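Local coordinates for hypothetical protein (Fusobacterium nucleatum subsp. nucleatum, PDB 2GSL) that is of uncertain function but might be a ribonuclease of the MrnC family that takes part in RNA processing, at residues A[8-13]-A[76-81]; A[32-37]-A[45-50]; A[60-65]-A[96-101]; A[107-112]-A[116-121]. All coordinates share one frame; numbering follows the deposited sequence.

Contacts 1, 3 and 4 form a connected group in this all-helical chain, whereas contact 2 lies apart, its centre about 29 Å from that of contact 1 on the opposite side of the chain's centre. Helix 93-111 serves both contact 3 and contact 4, and Ile60 and Ile64 of contact 3 pack on Ile121 of contact 4. Contact 1 touches contact 3 through a salt bridge from Lys80 NZ to Glu98 OE1, 3.2 Å long, and contact 4 through Tyr13 and Leu111. Asp23, the probable active-site residue, binds magnesium together with Glu103. The side chains of Val48, Ala101 and Ile121 stand about 11, 11 and 13 Å from that ion, so none touches it.

Contact 1 (A[8-13]-A[76-81]); sequences KDIRDY and GKRAKN
Arg78 reaches the loop 8-13 with its CG lodged between the backbone N and the carbonyl carbon (chi1 67°), and a bend further out (chi3 141°) turns the guanidinium so that NH1 and NH2 face the carbonyl oxygens of Tyr13 and Asp9 respectively. The loop folds back on itself here, bringing Asp9 O and Tyr13 O to 3.3 Å from each other, a spacing that two neighbouring N-H groups of one arginine can serve together. Arg78 NH1 bonds to Tyr13 O at 2.7 Å, an almost straight bond (172°) lying in the carbonyl plane. Arg78 NH2 holds Asp9 O at 2.8 Å in a less straight bond, the donor standing above that carbonyl plane. Both oxygens lie close to the guanidinium plane, so the pair should fix the rotation of the group. In the fold, this joins the irregular segment leading into helix 15-34 to the C-terminal part of helix 70-80, where Arg78 CA is still 10.8 Å from Ile10 CA; an arginine is long enough to span such a gap. Ile10 crosses the arginine at about a right angle and sets CG2 3.5 Å from Arg78 NH2, an apolar branch beside the polar grip. The Asp9 carboxylate does not pair with Arg78: OD2 is 6.8 Å from NH2, near enough perhaps to steady the positive charge, while its side chain packs on Glu71, Ile75 and Leu112. Tyr13 has a second role, its OH hydrogen-bonding to Leu35 O of the second subunit while its ring rests on Phe6 and Leu111.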
loop_
_atom_site.group_PDB
_atom_site.type_symbol
_atom_site.label_atom_id
_atom_site.label_comp_id
_atom_site.label_asym_id
_atom_site.label_seq_id
_atom_site.Cartn_x
_atom_site.Cartn_y
_atom_site.Cartn_z
ATOM N N LYS A 8 6.290 20.701 0.263
ATOM C CA LYS A 8 7.579 20.100 0.620
ATOM C C LYS A 8 7.425 19.156 1.811
ATOM O O LYS A 8 6.464 19.258 2.575
ATOM C CB LYS A 8 8.610 21.191 0.951
ATOM C CG LYS A 8 10.048 20.679 1.084
ATOM C CD LYS A 8 10.523 20.030 -0.217
ATOM C CE LYS A 8 11.947 19.509 -0.116
ATOM N NZ LYS A 8 12.385 18.867 -1.387
ATOM N N ASP A 9 8.378 18.238 1.959
ATOM C CA ASP A 9 8.362 17.265 3.048
ATOM C C ASP A 9 8.380 17.955 4.396
ATOM O O ASP A 9 8.062 17.350 5.421
ATOM C CB ASP A 9 9.568 16.332 2.953
ATOM C CG ASP A 9 9.713 15.707 1.583
ATOM O OD1 ASP A 9 8.683 15.294 1.005
ATOM O OD2 ASP A 9 10.857 15.620 1.088
ATOM N N ILE A 10 8.774 19.220 4.393
ATOM C CA ILE A 10 8.821 19.994 5.618
ATOM C C ILE A 10 7.878 21.172 5.475
ATOM O O ILE A 10 7.493 21.780 6.470
ATOM C CB ILE A 10 10.253 20.516 5.913
ATOM C CG1 ILE A 10 10.690 21.518 4.840
ATOM C CG2 ILE A 10 11.231 19.339 5.968
ATOM C CD1 ILE A 10 11.994 22.220 5.158
ATOM N N ARG A 11 7.505 21.485 4.234
ATOM C CA ARG A 11 6.610 22.610 3.955
ATOM C C ARG A 11 5.377 22.544 4.839
ATOM O O ARG A 11 4.911 23.564 5.350
ATOM C CB ARG A 11 6.173 22.609 2.487
ATOM C CG ARG A 11 5.417 23.866 2.055
ATOM C CD ARG A 11 6.349 25.071 1.932
ATOM N NE ARG A 11 5.643 26.269 1.488
ATOM C CZ ARG A 11 6.241 27.397 1.118
ATOM N NH1 ARG A 11 5.513 28.436 0.731
ATOM N NH2 ARG A 11 7.567 27.487 1.129
ATOM N N ASP A 12 4.846 21.341 5.009
ATOM C CA ASP A 12 3.671 21.160 5.847
ATOM C C ASP A 12 3.342 19.670 5.927
ATOM O O ASP A 12 2.186 19.271 5.795
ATOM C CB ASP A 12 2.486 21.971 5.276
ATOM C CG ASP A 12 1.504 22.452 6.356
ATOM O OD1 ASP A 12 1.958 22.981 7.394
ATOM O OD2 ASP A 12 0.277 22.319 6.152
ATOM N N TYR A 13 4.373 18.851 6.129
ATOM C CA TYR A 13 4.195 17.401 6.256
ATOM C C TYR A 13 4.733 16.896 7.597
ATOM O O TYR A 13 5.926 16.999 7.876
ATOM C CB TYR A 13 4.904 16.655 5.119
ATOM C CG TYR A 13 4.017 16.298 3.944
ATOM C CD1 TYR A 13 4.247 16.839 2.683
ATOM C CD2 TYR A 13 2.958 15.411 4.089
ATOM C CE1 TYR A 13 3.445 16.508 1.596
ATOM C CE2 TYR A 13 2.150 15.072 3.002
ATOM C CZ TYR A 13 2.400 15.625 1.761
ATOM O OH TYR A 13 1.609 15.292 0.685
ATOM N N GLY A 76 13.944 11.210 9.441
ATOM C CA GLY A 76 13.978 10.049 10.303
ATOM C C GLY A 76 14.036 10.433 11.766
ATOM O O GLY A 76 13.258 9.929 12.577
ATOM N N LYS A 77 14.943 11.346 12.102
ATOM C CA LYS A 77 15.129 11.787 13.485
ATOM C C LYS A 77 13.901 12.436 14.110
ATOM O O LYS A 77 13.450 11.994 15.166
ATOM C CB LYS A 77 16.326 12.749 13.576
ATOM C CG LYS A 77 16.898 12.940 14.992
ATOM C CD LYS A 77 16.122 13.961 15.827
ATOM C CE LYS A 77 16.576 15.400 15.556
ATOM N NZ LYS A 77 17.916 15.722 16.142
ATOM N N ARG A 78 13.365 13.479 13.475
ATOM C CA ARG A 78 12.195 14.163 14.023
ATOM C C ARG A 78 11.034 13.205 14.160
ATOM O O ARG A 78 10.173 13.378 15.021
ATOM C CB ARG A 78 11.768 15.351 13.149
ATOM C CG ARG A 78 11.240 14.996 11.765
ATOM C CD ARG A 78 10.217 16.037 11.251
ATOM N NE ARG A 78 10.369 16.316 9.815
ATOM C CZ ARG A 78 9.364 16.572 8.981
ATOM N NH1 ARG A 78 8.113 16.581 9.422
ATOM N NH2 ARG A 78 9.615 16.830 7.703
ATOM N N ALA A 79 11.024 12.188 13.302
ATOM C CA ALA A 79 9.973 11.174 13.305
ATOM C C ALA A 79 10.084 10.252 14.524
ATOM O O ALA A 79 9.072 9.785 15.038
ATOM C CB ALA A 79 10.036 10.357 12.012
ATOM N N LYS A 80 11.308 9.994 14.983
ATOM C CA LYS A 80 11.507 9.132 16.140
ATOM C C LYS A 80 10.896 9.743 17.389
ATOM O O LYS A 80 10.081 9.107 18.060
ATOM C CB LYS A 80 12.996 8.859 16.383
ATOM C CG LYS A 80 13.628 7.964 15.329
ATOM C CD LYS A 80 15.107 7.694 15.583
ATOM C CE LYS A 80 15.344 6.707 16.722
ATOM N NZ LYS A 80 16.789 6.286 16.783
ATOM N N ASN A 81 11.284 10.976 17.700
ATOM C CA ASN A 81 10.759 11.658 18.883
ATOM C C ASN A 81 9.558 12.540 18.568
ATOM O O ASN A 81 8.412 12.104 18.682
ATOM C CB ASN A 81 11.857 12.490 19.574
ATOM C CG ASN A 81 13.089 12.729 18.686
ATOM O OD1 ASN A 81 13.853 11.799 18.377
ATOM N ND2 ASN A 81 13.296 13.987 18.292
#

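Contact 2 (A[32-37]-A[45-50])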
loop_
_atom_site.group_PDB
_atom_site.type_symbol
_atom_site.label_atom_id
_atom_site.label_comp_id
_atom_site.label_asym_id
_atom_site.label_seq_id
_atom_site.Cartn_x
_atom_site.Cartn_y
_atom_site.Cartn_z
ATOM N N LYS A 32 4.541 -7.434 -3.208
ATOM C CA LYS A 32 5.019 -7.644 -4.571
ATOM C C LYS A 32 6.084 -8.729 -4.667
ATOM O O LYS A 32 5.952 -9.672 -5.448
ATOM C CB LYS A 32 5.608 -6.363 -5.152
ATOM C CG LYS A 32 4.602 -5.340 -5.578
ATOM C CD LYS A 32 5.172 -4.495 -6.709
ATOM C CE LYS A 32 6.467 -3.811 -6.294
ATOM N NZ LYS A 32 6.988 -2.859 -7.320
ATOM N N TYR A 33 7.151 -8.568 -3.887
ATOM C CA TYR A 33 8.256 -9.520 -3.880
ATOM C C TYR A 33 7.821 -10.924 -3.492
ATOM O O TYR A 33 8.316 -11.893 -4.041
ATOM C CB TYR A 33 9.357 -9.056 -2.914
ATOM C CG TYR A 33 10.428 -10.105 -2.624
ATOM C CD1 TYR A 33 10.448 -10.797 -1.404
ATOM C CD2 TYR A 33 11.441 -10.379 -3.552
ATOM C CE1 TYR A 33 11.454 -11.728 -1.109
ATOM C CE2 TYR A 33 12.452 -11.312 -3.271
ATOM C CZ TYR A 33 12.451 -11.978 -2.046
ATOM O OH TYR A 33 13.446 -12.885 -1.745
ATOM N N TYR A 34 6.906 -11.043 -2.544
ATOM C CA TYR A 34 6.491 -12.361 -2.123
ATOM C C TYR A 34 5.401 -12.926 -2.995
ATOM O O TYR A 34 5.185 -14.126 -3.006
ATOM C CB TYR A 34 6.055 -12.341 -0.655
ATOM C CG TYR A 34 7.219 -12.387 0.321
ATOM C CD1 TYR A 34 8.103 -13.473 0.332
ATOM C CD2 TYR A 34 7.436 -11.354 1.238
ATOM C CE1 TYR A 34 9.170 -13.533 1.224
ATOM C CE2 TYR A 34 8.502 -11.402 2.135
ATOM C CZ TYR A 34 9.367 -12.496 2.119
ATOM O OH TYR A 34 10.440 -12.546 2.980
ATOM N N LEU A 35 4.728 -12.068 -3.748
ATOM C CA LEU A 35 3.649 -12.519 -4.609
ATOM C C LEU A 35 4.178 -13.086 -5.919
ATOM O O LEU A 35 3.440 -13.208 -6.898
ATOM C CB LEU A 35 2.719 -11.346 -4.905
ATOM C CG LEU A 35 1.316 -11.662 -5.431
ATOM C CD1 LEU A 35 0.553 -12.534 -4.435
ATOM C CD2 LEU A 35 0.573 -10.355 -5.660
ATOM N N GLN A 36 5.451 -13.450 -5.943
ATOM C CA GLN A 36 6.034 -13.957 -7.173
ATOM C C GLN A 36 6.542 -15.380 -7.027
ATOM O O GLN A 36 7.088 -15.959 -7.970
ATOM C CB GLN A 36 7.196 -13.062 -7.587
ATOM C CG GLN A 36 8.422 -13.221 -6.699
ATOM C CD GLN A 36 9.604 -12.417 -7.190
ATOM O OE1 GLN A 36 10.728 -12.927 -7.284
ATOM N NE2 GLN A 36 9.361 -11.149 -7.507
ATOM N N PHE A 37 6.360 -15.949 -5.844
ATOM C CA PHE A 37 6.841 -17.290 -5.603
ATOM C C PHE A 37 5.808 -18.374 -5.792
ATOM O O PHE A 37 6.162 -19.496 -6.127
ATOM C CB PHE A 37 7.444 -17.361 -4.207
ATOM C CG PHE A 37 8.709 -16.578 -4.078
ATOM C CD1 PHE A 37 9.882 -17.030 -4.670
ATOM C CD2 PHE A 37 8.727 -15.367 -3.412
ATOM C CE1 PHE A 37 11.053 -16.286 -4.599
ATOM C CE2 PHE A 37 9.893 -14.620 -3.338
ATOM C CZ PHE A 37 11.056 -15.086 -3.935
ATOM N N ASN A 45 0.778 -14.529 3.351
ATOM C CA ASN A 45 0.482 -13.587 4.418
ATOM C C ASN A 45 1.511 -13.687 5.540
ATOM O O ASN A 45 1.972 -12.672 6.064
ATOM C CB ASN A 45 -0.928 -13.848 4.962
ATOM C CG ASN A 45 -2.027 -13.460 3.969
ATOM O OD1 ASN A 45 -2.009 -13.870 2.806
ATOM N ND2 ASN A 45 -2.988 -12.667 4.433
ATOM N N LYS A 46 1.872 -14.913 5.902
ATOM C CA LYS A 46 2.856 -15.149 6.953
ATOM C C LYS A 46 4.202 -14.482 6.658
ATOM O O LYS A 46 4.797 -13.873 7.549
ATOM C CB LYS A 46 3.062 -16.652 7.147
ATOM C CG LYS A 46 4.143 -17.009 8.153
ATOM C CD LYS A 46 4.309 -18.513 8.286
ATOM C CE LYS A 46 4.810 -19.143 7.005
ATOM N NZ LYS A 46 4.766 -20.633 7.117
ATOM N N TYR A 47 4.682 -14.609 5.422
ATOM C CA TYR A 47 5.963 -14.000 5.025
ATOM C C TYR A 47 5.882 -12.472 4.960
ATOM O O TYR A 47 6.875 -11.777 5.201
ATOM C CB TYR A 47 6.431 -14.513 3.651
ATOM C CG TYR A 47 7.014 -15.907 3.662
ATOM C CD1 TYR A 47 6.242 -16.997 4.051
ATOM C CD2 TYR A 47 8.336 -16.139 3.277
ATOM C CE1 TYR A 47 6.764 -18.286 4.060
ATOM C CE2 TYR A 47 8.870 -17.431 3.281
ATOM C CZ TYR A 47 8.072 -18.501 3.676
ATOM O OH TYR A 47 8.566 -19.789 3.695
ATOM N N VAL A 48 4.701 -11.964 4.617
ATOM C CA VAL A 48 4.486 -10.531 4.516
ATOM C C VAL A 48 4.527 -9.894 5.898
ATOM O O VAL A 48 5.263 -8.925 6.118
ATOM C CB VAL A 48 3.135 -10.216 3.859
ATOM C CG1 VAL A 48 2.906 -8.719 3.844
ATOM C CG2 VAL A 48 3.111 -10.766 2.441
ATOM N N LYS A 49 3.746 -10.448 6.825
ATOM C CA LYS A 49 3.681 -9.935 8.189
ATOM C C LYS A 49 5.039 -9.944 8.858
ATOM O O LYS A 49 5.330 -9.126 9.739
ATOM C CB LYS A 49 2.715 -10.761 9.039
ATOM C CG LYS A 49 1.272 -10.632 8.628
ATOM C CD LYS A 49 0.342 -11.278 9.639
ATOM C CE LYS A 49 -1.120 -11.167 9.182
ATOM N NZ LYS A 49 -2.099 -11.779 10.141
ATOM N N ALA A 50 5.874 -10.879 8.438
ATOM C CA ALA A 50 7.193 -10.996 9.008
ATOM C C ALA A 50 8.030 -9.767 8.727
ATOM O O ALA A 50 8.775 -9.336 9.595
ATOM C CB ALA A 50 7.886 -12.240 8.464
#
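Tyr34 and Tyr47 carry this contact, and the path to them begins one residue earlier, at Tyr33, whose CD1 lies over the centre of the Tyr34 ring on the face turned away from Tyr47. At Tyr34 itself, CG stands beside the backbone N, anti to the carbonyl carbon (chi1 -80°), which sends the ring toward helix 41-52. Tyr47 CB sits over the middle of the opposite face, 3.7 Å from the ring centroid and only 7° off the normal, a well-centred CH-pi contact. Beyond it the Tyr47 ring turns its edge to the same face, making an offset edge-to-face pair with centroids 5.4 Å apart and planes at 67°; the closest atoms are Tyr34 CE1 and Tyr47 CD2, at 3.4 Å. The contact bridges two consecutive helices of the ribonuclease III domain: the chain leaves helix 15-34 at Leu35 and, after a short connection, enters helix 41-52. Tyrosine suits this place because its face takes packing while its hydroxyl can still bond: Tyr34 OH hydrogen-bonds to Lys51 NZ, which also bonds the backbone carbonyl Tyr47 O. The backbone N of Val48 lies obliquely to the Tyr34 ring, while its compact branched side chain packs on Glu27, Ile30, Arg31 and Phe20 of the second subunit. Leu35, next in sequence, packs on Leu44 and on Leu21 of the second subunit, and Phe37 then places CE2 over a face of Tyr33.

Contact 3 (A[60-65]-A[96-101])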
loop_
_atom_site.group_PDB
_atom_site.type_symbol
_atom_site.label_atom_id
_atom_site.label_comp_id
_atom_site.label_asym_id
_atom_site.label_seq_id
_atom_site.Cartn_x
_atom_site.Cartn_y
_atom_site.Cartn_z
ATOM N N ILE A 60 15.644 -2.527 9.992
ATOM C CA ILE A 60 15.955 -1.859 8.746
ATOM C C ILE A 60 16.479 -0.465 9.036
ATOM O O ILE A 60 17.605 -0.126 8.672
ATOM C CB ILE A 60 14.716 -1.735 7.835
ATOM C CG1 ILE A 60 14.259 -3.121 7.387
ATOM C CG2 ILE A 60 15.049 -0.877 6.613
ATOM C CD1 ILE A 60 15.288 -3.864 6.561
ATOM N N TYR A 61 15.665 0.341 9.709
ATOM C CA TYR A 61 16.067 1.704 10.031
ATOM C C TYR A 61 17.478 1.742 10.625
ATOM O O TYR A 61 18.351 2.420 10.102
ATOM C CB TYR A 61 15.041 2.338 10.985
ATOM C CG TYR A 61 15.415 3.710 11.495
ATOM C CD1 TYR A 61 16.221 3.854 12.614
ATOM C CD2 TYR A 61 14.982 4.864 10.844
ATOM C CE1 TYR A 61 16.594 5.105 13.077
ATOM C CE2 TYR A 61 15.351 6.131 11.293
ATOM C CZ TYR A 61 16.162 6.243 12.412
ATOM O OH TYR A 61 16.573 7.481 12.861
ATOM N N LYS A 62 17.713 0.989 11.688
ATOM C CA LYS A 62 19.028 0.991 12.307
ATOM C C LYS A 62 20.164 0.525 11.401
ATOM O O LYS A 62 21.323 0.863 11.646
ATOM C CB LYS A 62 18.986 0.180 13.598
ATOM C CG LYS A 62 18.021 0.788 14.594
ATOM C CD LYS A 62 17.697 -0.130 15.759
ATOM C CE LYS A 62 18.856 -0.301 16.702
ATOM N NZ LYS A 62 18.416 -1.026 17.921
ATOM N N LYS A 63 19.842 -0.221 10.347
ATOM C CA LYS A 63 20.872 -0.696 9.427
ATOM C C LYS A 63 21.137 0.262 8.270
ATOM O O LYS A 63 22.145 0.124 7.578
ATOM C CB LYS A 63 20.505 -2.076 8.863
ATOM C CG LYS A 63 20.478 -3.197 9.914
ATOM C CD LYS A 63 20.010 -4.520 9.315
ATOM C CE LYS A 63 21.045 -5.120 8.362
ATOM N NZ LYS A 63 22.251 -5.678 9.069
ATOM N N ILE A 64 20.251 1.233 8.056
ATOM C CA ILE A 64 20.451 2.178 6.960
ATOM C C ILE A 64 20.661 3.621 7.396
ATOM O O ILE A 64 21.511 4.312 6.849
ATOM C CB ILE A 64 19.274 2.145 5.952
ATOM C CG1 ILE A 64 17.986 2.603 6.624
ATOM C CG2 ILE A 64 19.098 0.755 5.401
ATOM C CD1 ILE A 64 16.810 2.638 5.668
ATOM N N ILE A 65 19.886 4.059 8.384
ATOM C CA ILE A 65 19.928 5.423 8.929
ATOM C C ILE A 65 21.255 6.202 8.801
ATOM O O ILE A 65 21.257 7.376 8.410
ATOM C CB ILE A 65 19.504 5.408 10.422
ATOM C CG1 ILE A 65 19.446 6.827 10.984
ATOM C CG2 ILE A 65 20.486 4.569 11.230
ATOM C CD1 ILE A 65 18.506 7.742 10.257
ATOM N N TYR A 96 9.118 0.950 17.944
ATOM C CA TYR A 96 7.925 1.473 17.304
ATOM C C TYR A 96 8.267 2.812 16.646
ATOM O O TYR A 96 7.910 3.062 15.494
ATOM C CB TYR A 96 6.821 1.643 18.347
ATOM C CG TYR A 96 5.472 1.931 17.751
ATOM C CD1 TYR A 96 5.072 3.238 17.463
ATOM C CD2 TYR A 96 4.618 0.890 17.410
ATOM C CE1 TYR A 96 3.848 3.493 16.842
ATOM C CE2 TYR A 96 3.405 1.131 16.790
ATOM C CZ TYR A 96 3.023 2.427 16.505
ATOM O OH TYR A 96 1.833 2.632 15.846
ATOM N N LYS A 97 8.977 3.662 17.381
ATOM C CA LYS A 97 9.372 4.957 16.862
ATOM C C LYS A 97 10.222 4.780 15.600
ATOM O O LYS A 97 9.918 5.356 14.554
ATOM C CB LYS A 97 10.135 5.746 17.936
ATOM C CG LYS A 97 9.248 6.170 19.119
ATOM C CD LYS A 97 10.016 6.233 20.447
ATOM C CE LYS A 97 11.034 7.388 20.524
ATOM N NZ LYS A 97 10.460 8.729 20.901
ATOM N N GLU A 98 11.272 3.974 15.685
ATOM C CA GLU A 98 12.129 3.747 14.531
ATOM C C GLU A 98 11.340 3.130 13.384
ATOM O O GLU A 98 11.710 3.269 12.222
ATOM C CB GLU A 98 13.296 2.845 14.913
ATOM C CG GLU A 98 14.381 3.567 15.694
ATOM C CD GLU A 98 15.318 2.611 16.405
ATOM O OE1 GLU A 98 16.331 3.083 16.986
ATOM O OE2 GLU A 98 15.035 1.384 16.390
ATOM N N ALA A 99 10.239 2.466 13.715
ATOM C CA ALA A 99 9.399 1.858 12.698
ATOM C C ALA A 99 8.658 2.952 11.937
ATOM O O ALA A 99 8.416 2.854 10.727
ATOM C CB ALA A 99 8.404 0.901 13.348
ATOM N N THR A 100 8.285 3.993 12.669
ATOM C CA THR A 100 7.584 5.140 12.107
ATOM C C THR A 100 8.572 6.016 11.350
ATOM O O THR A 100 8.267 6.551 10.291
ATOM C CB THR A 100 6.968 5.969 13.212
ATOM O OG1 THR A 100 6.104 5.133 13.989
ATOM C CG2 THR A 100 6.176 7.132 12.622
ATOM N N ALA A 101 9.760 6.160 11.914
ATOM C CA ALA A 101 10.783 6.962 11.287
ATOM C C ALA A 101 11.110 6.332 9.937
ATOM O O ALA A 101 11.313 7.034 8.941
ATOM C CB ALA A 101 12.025 7.020 12.173
#
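Tyr61 and Glu98, with CA atoms 6.3 Å apart, mark where helical segments 60-64 and 96-101 come nearest; the axes of these short helices approach to 9.4 Å and cross at 67°. The Tyr61 ring lies in the interface because its CG is anti to the backbone N (chi1 175°). One ring face receives Glu98 CA and the opposite face Ile65 CB, so the ring is held between helix 93-111 and the end of its own segment. The stem of Glu98 crosses the ring at about a right angle, with Glu98 CG 3.6 Å from Tyr61 CD1. Near the other rim, Ala101 CB comes obliquely to 3.6 Å from Tyr61 CE2; a methyl group is small enough for the close approach. On the outer side, the aliphatic part of Lys62 runs beside the carboxylate, but a bend at chi3 leaves Lys62 NZ 4.4 Å from Glu98 OE2, too far for a salt bridge. The acid finds its firm partners elsewhere, OE2 hydrogen-bonded to Ser58 OG and OE1 in the salt bridge to Lys80 NZ that ties in contact 1. A buried carboxylate so engaged at both oxygens probably stays ionised, with Lys62 perhaps adding weak electrostatic support.

Contact 4 (A[107-112]-A[116-121])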
loop_
_atom_site.group_PDB
_atom_site.type_symbol
_atom_site.label_atom_id
_atom_site.label_comp_id
_atom_site.label_asym_id
_atom_site.label_seq_id
_atom_site.Cartn_x
_atom_site.Cartn_y
_atom_site.Cartn_z
ATOM N N GLY A 107 8.068 7.149 3.030
ATOM C CA GLY A 107 7.008 8.013 2.548
ATOM C C GLY A 107 7.553 9.249 1.860
ATOM O O GLY A 107 7.030 9.678 0.826
ATOM N N ALA A 108 8.615 9.818 2.424
ATOM C CA ALA A 108 9.223 11.020 1.873
ATOM C C ALA A 108 9.879 10.771 0.513
ATOM O O ALA A 108 9.643 11.508 -0.437
ATOM C CB ALA A 108 10.242 11.573 2.855
HETATM N N MSE A 109 10.700 9.732 0.427
HETATM C CA MSE A 109 11.385 9.411 -0.810
HETATM C C MSE A 109 10.380 9.324 -1.954
HETATM O O MSE A 109 10.611 9.845 -3.049
HETATM C CB MSE A 109 12.139 8.093 -0.657
HETATM C CG MSE A 109 13.221 8.111 0.429
HETATM SE SE MSE A 109 14.071 6.367 0.653
HETATM C CE MSE A 109 15.633 6.887 1.676
ATOM N N TYR A 110 9.249 8.688 -1.696
ATOM C CA TYR A 110 8.229 8.551 -2.716
ATOM C C TYR A 110 7.787 9.939 -3.209
ATOM O O TYR A 110 7.945 10.267 -4.385
ATOM C CB TYR A 110 7.053 7.790 -2.131
ATOM C CG TYR A 110 6.066 7.318 -3.149
ATOM C CD1 TYR A 110 6.225 6.105 -3.791
ATOM C CD2 TYR A 110 4.941 8.071 -3.433
ATOM C CE1 TYR A 110 5.275 5.650 -4.684
ATOM C CE2 TYR A 110 3.991 7.634 -4.317
ATOM C CZ TYR A 110 4.155 6.424 -4.937
ATOM O OH TYR A 110 3.163 5.982 -5.780
ATOM N N LEU A 111 7.240 10.750 -2.307
ATOM C CA LEU A 111 6.795 12.101 -2.649
ATOM C C LEU A 111 7.862 12.914 -3.400
ATOM O O LEU A 111 7.535 13.854 -4.124
ATOM C CB LEU A 111 6.368 12.847 -1.385
ATOM C CG LEU A 111 5.016 12.413 -0.845
ATOM C CD1 LEU A 111 4.704 13.128 0.458
ATOM C CD2 LEU A 111 3.965 12.719 -1.869
ATOM N N LEU A 112 9.130 12.557 -3.221
ATOM C CA LEU A 112 10.214 13.252 -3.905
ATOM C C LEU A 112 10.657 12.482 -5.130
ATOM O O LEU A 112 11.816 12.562 -5.530
ATOM C CB LEU A 112 11.426 13.431 -2.994
ATOM C CG LEU A 112 11.286 14.460 -1.889
ATOM C CD1 LEU A 112 12.563 14.502 -1.080
ATOM C CD2 LEU A 112 10.976 15.810 -2.500
ATOM N N GLU A 116 13.770 5.361 -6.640
ATOM C CA GLU A 116 14.940 4.520 -6.868
ATOM C C GLU A 116 15.678 4.300 -5.554
ATOM O O GLU A 116 16.413 3.326 -5.390
ATOM C CB GLU A 116 15.888 5.163 -7.885
ATOM C CG GLU A 116 17.166 4.361 -8.101
ATOM C CD GLU A 116 16.899 2.966 -8.657
ATOM O OE1 GLU A 116 17.810 2.111 -8.580
ATOM O OE2 GLU A 116 15.783 2.729 -9.178
ATOM N N GLU A 117 15.478 5.227 -4.623
ATOM C CA GLU A 117 16.109 5.155 -3.312
ATOM C C GLU A 117 15.353 4.135 -2.464
ATOM O O GLU A 117 15.917 3.515 -1.561
ATOM C CB GLU A 117 16.076 6.532 -2.645
ATOM C CG GLU A 117 16.912 7.591 -3.360
ATOM C CD GLU A 117 18.387 7.515 -3.002
ATOM O OE1 GLU A 117 18.978 6.422 -3.130
ATOM O OE2 GLU A 117 18.959 8.554 -2.596
ATOM N N ILE A 118 14.071 3.964 -2.772
ATOM C CA ILE A 118 13.233 3.015 -2.057
ATOM C C ILE A 118 13.620 1.588 -2.430
ATOM O O ILE A 118 13.713 0.714 -1.560
ATOM C CB ILE A 118 11.756 3.237 -2.389
ATOM C CG1 ILE A 118 11.358 4.667 -2.016
ATOM C CG2 ILE A 118 10.898 2.234 -1.644
ATOM C CD1 ILE A 118 9.959 5.026 -2.395
ATOM N N LYS A 119 13.858 1.356 -3.722
ATOM C CA LYS A 119 14.240 0.031 -4.209
ATOM C C LYS A 119 15.545 -0.447 -3.583
ATOM O O LYS A 119 15.733 -1.639 -3.351
ATOM C CB LYS A 119 14.386 0.029 -5.739
ATOM C CG LYS A 119 14.765 -1.336 -6.315
ATOM C CD LYS A 119 14.680 -1.380 -7.850
ATOM C CE LYS A 119 14.729 -2.838 -8.371
ATOM N NZ LYS A 119 14.577 -2.974 -9.857
ATOM N N LYS A 120 16.446 0.479 -3.296
ATOM C CA LYS A 120 17.720 0.089 -2.719
ATOM C C LYS A 120 17.532 -0.429 -1.289
ATOM O O LYS A 120 18.230 -1.342 -0.854
ATOM C CB LYS A 120 18.682 1.276 -2.761
ATOM C CG LYS A 120 20.137 0.885 -2.691
ATOM C CD LYS A 120 21.017 1.890 -3.417
ATOM C CE LYS A 120 21.038 3.250 -2.731
ATOM N NZ LYS A 120 22.002 4.202 -3.388
ATOM N N ILE A 121 16.577 0.156 -0.569
ATOM C CA ILE A 121 16.271 -0.252 0.800
ATOM C C ILE A 121 15.509 -1.573 0.746
ATOM O O ILE A 121 15.739 -2.476 1.548
ATOM C CB ILE A 121 15.397 0.814 1.516
ATOM C CG1 ILE A 121 16.209 2.086 1.733
ATOM C CG2 ILE A 121 14.893 0.291 2.837
ATOM C CD1 ILE A 121 15.376 3.252 2.231
#
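Met109, present as selenomethionine, is the main bump of this interface: its extended side chain runs out from helix 93-111 into the hollow outlined by Glu117, Ile118 and Ile121. The base of the bump, Met109 CB, rests 3.8 Å from Ile118 CG1. Farther along, Met109 SE meets Glu117 CB at 3.9 Å, crossing that side chain at about a right angle, and the tip, Met109 CE, reaches Ile121 CD1 at 3.7 Å. An unbranched, pliable chain can follow such a groove, while beta-branched isoleucines give it firm walls. The return fit belongs to Ile118, whose extended outer arm (chi2 176°) carries CD1 against the neighbouring backbone, 3.8 Å from Tyr110 N and level with the edge of the tyrosine ring. Glu117 lends only its aliphatic base, its chain bending at chi2 to take the carboxylate away. Tyr110 has its polar end bound by Lys32 of the second subunit, and Phe72 packs on Met109 and Trp26 on Ile121. With axes 9.1 Å apart and at 146°, the two segments form a roughly antiparallel helical hairpin, joined by a short turn, that sets helix 115-127 against helices 15-34 and 54-64 of this all-helical, ribonuclease III-like fold.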